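Long-range contacts in putative L-alanine-DL-glutamate epimerase (Burkholderia xenovorans, PDB 2OO6), which probably acts as a magnesium-dependent racemase or epimerase of the mandelate racemase/muconate lactonizing enzyme family: residues G113-R118 against A335-R340; V288-T293 against N314-N319. All coordinates share one frame; numbering follows the deposited sequence. Where two conformers were deposited one is given.

Interaction 1. Residues G113-R118 against A335-R340; sequences GKLRDR and AVPNLR
Arg-116 and Leu-115 meet a chain whose backbone turns out of helix 323-335 at Val-336, and neither segment pairs its backbone with the other. The guanidinium of Arg-116 carries the polar part. Arg-116 NH1 reaches Val-336 O at 2.7 Å in a nearly straight bond, N-H...O 172°, and the acceptor lies in the guanidinium plane. Arg-116 NH2 bonds to Pro-337 O at 3.2 Å and more bent, 141°, with a weak second bond back to Val-336 O. A bend at chi3 (65°) turns the group so that its edge faces these two successive carbonyls, while Leu-339 CD2 lies over one face, 3.6 Å from Arg-116 NH1. Beside this grip Leu-115 divides its branches: CD1 lies 3.1 Å from Ala-335 O, and CD2 packs 3.6 Å from Pro-337 CB. Glu-66 of a third subunit packs against both Leu-115 and Pro-337. Since Arg-116 NH1 also bonds to Ala-333 O, one arginine binds carbonyls of the helix's last turn and of the two residues after it. It thereby joins the loop into strand 118-123 to the chain between helix 323-335 and strand 342-344, the two strands being parallel neighbours in one small mixed sheet.

Interaction 2. Residues V288-T293 against N314-N319; sequences VAIVDT and NVAPHN
With CG anti to the backbone N in both residues (chi1 -173° for Asp-292, -176° for His-318), the carboxylate and the imidazole are brought together just past the C-terminal ends of neighbouring parallel strands of the enolase-superfamily barrel, where the family carries its active site. Asp-292 OD2 comes to the ring edge of His-318, 3.0 Å from CD2, with the two planes 86° apart; in the modelled ring orientation the atom met is a carbon. Asp-292 OD1 caps Trp-295 N at the start of the next helix. Behind them the strands run in register, Ala-289 beside Val-315 and Ile-290 beside Ala-316. Four backbone bonds join them, from Ala-289 N to Asn-314 O at 3.1 Å through to His-318 N to Val-291 O at 3.0 Å. On one face Ile-290 CD1 packs 3.9 Å from Ala-316 CB; on the other, Val-291 CG2 is 4.0 Å from Val-315 CB. At the strand end Ile-290 CG2 lies 3.8 Å from His-318 CB. The pair resembles the His-Asp pair of mandelate racemase. His-318 ND1 is hydrogen-bonded with Glu-343 OE1, and its side chain nears Glu-269, a magnesium ligand. Carboxylates thus gather around a buried imidazole, and the Glu-343 bond, with Phe-320 alongside, probably limits the ring's rotation beside the metal site.

Followed from the N terminus, the chain first passes 113-118, the loop leading into strand 118-123, and meets it again at 335-340, so interaction 1 closes a loop of more than two hundred residues. Interaction 2 is nested inside that loop and closes a much shorter one: strand 288-291 leads through helices 293-296 and 298-310 to strand 314-317, a beta-alpha-beta crossover of the barrel. The centres are about 13 Å apart, yet the contacts touch: Asn-338 O and Arg-340 N each lie 2.8 Å from Val-315, at its N and O respectively, probable hydrogen bonds. The chain leaving helix 323-335 therefore links the 113-118 loop to the barrel strand. Both contacts also touch the second subunit.

Interaction 1. Residues G113-R118 against A335-R340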
loop_
_atom_site.group_PDB
_atom_site.type_symbol
_atom_site.label_atom_id
_atom_site.label_comp_id
_atom_site.label_asym_id
_atom_site.label_seq_id
_atom_site.Cartn_x
_atom_site.Cartn_y
_atom_site.Cartn_z
ATOM N N GLY A 113 35.117 3.683 18.338
ATOM C CA GLY A 113 36.452 3.115 18.165
ATOM C C GLY A 113 36.645 2.664 16.732
ATOM O O GLY A 113 35.674 2.580 15.968
ATOM N N LYS A 114 37.883 2.402 16.318
ATOM C CA LYS A 114 38.059 1.975 14.927
ATOM C C LYS A 114 37.693 0.515 14.688
ATOM O O LYS A 114 37.797 -0.316 15.597
ATOM C CB LYS A 114 39.432 2.350 14.365
ATOM C CG LYS A 114 40.619 1.702 14.979
ATOM C CD LYS A 114 41.852 2.195 14.165
ATOM C CE LYS A 114 43.147 1.632 14.714
ATOM N NZ LYS A 114 44.257 1.974 13.738
ATOM N N LEU A 115 37.250 0.221 13.474
ATOM C CA LEU A 115 36.883 -1.119 13.043
ATOM C C LEU A 115 37.866 -1.673 12.029
ATOM O O LEU A 115 37.863 -2.865 11.771
ATOM C CB LEU A 115 35.486 -1.119 12.375
ATOM C CG LEU A 115 34.305 -1.505 13.223
ATOM C CD1 LEU A 115 33.881 -0.328 14.026
ATOM C CD2 LEU A 115 33.154 -1.983 12.424
ATOM N N ARG A 116 38.642 -0.793 11.404
ATOM C CA ARG A 116 39.593 -1.186 10.368
ATOM C C ARG A 116 40.693 -0.142 10.395
ATOM O O ARG A 116 40.450 0.980 10.835
ATOM C CB ARG A 116 38.920 -1.239 8.975
ATOM C CG ARG A 116 38.244 0.075 8.545
ATOM C CD ARG A 116 37.552 -0.028 7.157
ATOM N NE ARG A 116 36.429 -0.973 7.155
ATOM C CZ ARG A 116 35.209 -0.711 7.625
ATOM N NH1 ARG A 116 34.917 0.479 8.137
ATOM N NH2 ARG A 116 34.262 -1.644 7.573
ATOM N N ASP A 117 41.886 -0.524 9.930
ATOM C CA ASP A 117 43.096 0.323 9.945
ATOM C C ASP A 117 43.305 1.055 8.630
ATOM O O ASP A 117 44.034 2.047 8.580
ATOM C CB ASP A 117 44.345 -0.557 10.147
ATOM C CG ASP A 117 44.487 -1.069 11.578
ATOM O OD1 ASP A 117 43.941 -0.444 12.519
ATOM O OD2 ASP A 117 45.153 -2.107 11.763
ATOM N N ARG A 118 42.728 0.509 7.563
ATOM C CA ARG A 118 42.890 1.058 6.215
ATOM C C ARG A 118 41.556 1.039 5.509
ATOM O O ARG A 118 40.733 0.155 5.778
ATOM C CB ARG A 118 43.897 0.240 5.415
ATOM C CG ARG A 118 45.258 0.179 6.081
ATOM C CD ARG A 118 46.355 -0.196 5.123
ATOM N NE ARG A 118 47.648 -0.070 5.800
ATOM C CZ ARG A 118 48.818 -0.417 5.271
ATOM N NH1 ARG A 118 48.887 -0.926 4.040
ATOM N NH2 ARG A 118 49.925 -0.246 5.980
ATOM N N ALA A 335 35.201 3.938 11.528
ATOM C CA ALA A 335 34.268 3.483 12.568
ATOM C C ALA A 335 32.988 2.792 12.059
ATOM O O ALA A 335 32.322 2.085 12.812
ATOM C CB ALA A 335 33.894 4.619 13.475
ATOM N N VAL A 336 32.631 3.018 10.804
ATOM C CA VAL A 336 31.369 2.506 10.265
ATOM C C VAL A 336 31.533 1.058 9.778
ATOM O O VAL A 336 32.361 0.790 8.924
ATOM C CB VAL A 336 30.836 3.421 9.120
ATOM C CG1 VAL A 336 29.696 2.749 8.354
ATOM C CG2 VAL A 336 30.377 4.762 9.678
ATOM N N PRO A 337 30.752 0.109 10.347
ATOM C CA PRO A 337 30.842 -1.288 9.845
ATOM C C PRO A 337 30.387 -1.424 8.385
ATOM O O PRO A 337 31.104 -1.990 7.558
ATOM C CB PRO A 337 29.911 -2.074 10.798
ATOM C CG PRO A 337 29.011 -1.060 11.430
ATOM C CD PRO A 337 29.817 0.233 11.482
ATOM N N ASN A 338 29.220 -0.862 8.064
ATOM C CA ASN A 338 28.616 -1.000 6.732
ATOM C C ASN A 338 29.199 -0.005 5.704
ATOM O O ASN A 338 28.470 0.849 5.180
ATOM C CB ASN A 338 27.074 -0.919 6.815
ATOM C CG ASN A 338 26.575 0.364 7.530
ATOM O OD1 ASN A 338 27.090 0.759 8.589
ATOM N ND2 ASN A 338 25.568 0.998 6.950
ATOM N N LEU A 339 30.515 -0.116 5.448
ATOM C CA LEU A 339 31.253 0.850 4.600
ATOM C C LEU A 339 31.438 0.243 3.219
ATOM O O LEU A 339 32.093 -0.802 3.064
ATOM C CB LEU A 339 32.628 1.222 5.219
ATOM C CG LEU A 339 33.504 2.178 4.387
ATOM C CD1 LEU A 339 32.873 3.589 4.409
ATOM C CD2 LEU A 339 34.933 2.229 4.955
ATOM N N ARG A 340 30.858 0.884 2.207
ATOM C CA ARG A 340 30.998 0.403 0.837
ATOM C C ARG A 340 32.409 0.615 0.281
ATOM O O ARG A 340 33.000 -0.321 -0.292
ATOM C CB ARG A 340 29.975 1.069 -0.119
ATOM C CG ARG A 340 30.063 0.564 -1.566
ATOM C CD ARG A 340 29.641 -0.916 -1.588
ATOM N NE ARG A 340 29.864 -1.647 -2.855
ATOM C CZ ARG A 340 30.993 -2.279 -3.197
ATOM N NH1 ARG A 340 32.073 -2.256 -2.393
ATOM N NH2 ARG A 340 31.044 -2.950 -4.353
#

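Interaction 2. Residues V288-T293 against N314-N319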
loop_
_atom_site.group_PDB
_atom_site.type_symbol
_atom_site.label_atom_id
_atom_site.label_comp_id
_atom_site.label_asym_id
_atom_site.label_seq_id
_atom_site.Cartn_x
_atom_site.Cartn_y
_atom_site.Cartn_z
ATOM N N VAL A 288 23.480 1.670 -2.813
ATOM C CA VAL A 288 24.484 2.283 -1.926
ATOM C C VAL A 288 24.052 3.691 -1.557
ATOM O O VAL A 288 23.630 4.460 -2.420
ATOM C CB VAL A 288 25.888 2.361 -2.610
ATOM C CG1 VAL A 288 26.895 3.090 -1.690
ATOM C CG2 VAL A 288 26.395 0.936 -3.014
ATOM N N ALA A 289 24.197 4.041 -0.283
ATOM C CA ALA A 289 23.849 5.396 0.159
ATOM C C ALA A 289 25.110 6.226 0.354
ATOM O O ALA A 289 25.986 5.849 1.122
ATOM C CB ALA A 289 23.055 5.335 1.429
ATOM N N ILE A 290 25.220 7.341 -0.359
ATOM C CA ILE A 290 26.323 8.272 -0.126
ATOM C C ILE A 290 25.974 9.242 0.995
ATOM O O ILE A 290 24.910 9.879 0.974
ATOM C CB ILE A 290 26.653 9.126 -1.376
ATOM C CG1 ILE A 290 26.722 8.269 -2.665
ATOM C CG2 ILE A 290 27.947 9.949 -1.151
ATOM C CD1 ILE A 290 27.760 7.205 -2.662
ATOM N N VAL A 291 26.895 9.405 1.939
ATOM C CA VAL A 291 26.666 10.277 3.090
ATOM C C VAL A 291 27.690 11.393 3.121
ATOM O O VAL A 291 28.918 11.150 3.241
ATOM C CB VAL A 291 26.737 9.503 4.417
ATOM C CG1 VAL A 291 26.471 10.455 5.597
ATOM C CG2 VAL A 291 25.692 8.346 4.426
ATOM N N ASP A 292 27.203 12.618 3.077
ATOM C CA ASP A 292 28.134 13.725 3.099
ATOM C C ASP A 292 28.297 14.145 4.548
ATOM O O ASP A 292 27.441 14.835 5.101
ATOM C CB ASP A 292 27.653 14.895 2.213
ATOM C CG ASP A 292 28.716 15.975 2.095
ATOM O OD1 ASP A 292 29.466 16.196 3.110
ATOM O OD2 ASP A 292 28.833 16.587 1.022
ATOM N N THR A 293 29.376 13.694 5.169
ATOM C CA THR A 293 29.611 13.957 6.586
ATOM C C THR A 293 30.125 15.373 6.843
ATOM O O THR A 293 30.066 15.865 7.973
ATOM C CB THR A 293 30.626 12.960 7.221
ATOM O OG1 THR A 293 31.942 13.293 6.792
ATOM C CG2 THR A 293 30.319 11.491 6.846
ATOM N N ASN A 314 24.951 -0.453 2.522
ATOM C CA ASN A 314 26.268 0.108 2.827
ATOM C C ASN A 314 26.382 1.548 2.402
ATOM O O ASN A 314 25.678 2.003 1.472
ATOM C CB ASN A 314 27.371 -0.751 2.214
ATOM C CG ASN A 314 27.515 -2.115 2.936
ATOM O OD1 ASN A 314 26.972 -2.310 4.021
ATOM N ND2 ASN A 314 28.271 -3.035 2.345
ATOM N N VAL A 315 27.278 2.270 3.062
ATOM C CA VAL A 315 27.375 3.715 2.838
ATOM C C VAL A 315 28.767 4.091 2.356
ATOM O O VAL A 315 29.762 3.407 2.678
ATOM C CB VAL A 315 27.016 4.533 4.123
ATOM C CG1 VAL A 315 25.576 4.228 4.591
ATOM C CG2 VAL A 315 28.047 4.295 5.274
ATOM N N ALA A 316 28.853 5.194 1.625
ATOM C CA ALA A 316 30.131 5.725 1.176
ATOM C C ALA A 316 30.207 7.231 1.471
ATOM O O ALA A 316 29.309 7.966 1.109
ATOM C CB ALA A 316 30.308 5.470 -0.300
ATOM N N PRO A 317 31.266 7.694 2.156
ATOM C CA PRO A 317 31.307 9.152 2.364
ATOM C C PRO A 317 31.553 9.925 1.080
ATOM O O PRO A 317 32.153 9.395 0.119
ATOM C CB PRO A 317 32.464 9.350 3.353
ATOM C CG PRO A 317 33.270 8.129 3.252
ATOM C CD PRO A 317 32.387 6.998 2.794
ATOM N N HIS A 318 31.026 11.146 1.059
ATOM C CA HIS A 318 31.282 12.112 0.008
ATOM C C HIS A 318 32.479 12.965 0.440
ATOM O O HIS A 318 32.439 13.654 1.465
ATOM C CB HIS A 318 30.049 12.981 -0.181
ATOM C CG HIS A 318 30.153 13.963 -1.301
ATOM N ND1 HIS A 318 30.888 13.719 -2.447
ATOM C CD2 HIS A 318 29.546 15.161 -1.488
ATOM C CE1 HIS A 318 30.756 14.742 -3.276
ATOM N NE2 HIS A 318 29.948 15.628 -2.720
ATOM N N ASN A 319 33.542 12.908 -0.351
ATOM C CA ASN A 319 34.814 13.536 0.011
ATOM C C ASN A 319 35.439 14.173 -1.215
ATOM O O ASN A 319 36.132 13.477 -1.966
ATOM C CB ASN A 319 35.758 12.451 0.535
ATOM C CG ASN A 319 37.103 13.006 0.966
ATOM O OD1 ASN A 319 37.177 14.095 1.543
ATOM N ND2 ASN A 319 38.167 12.269 0.685
#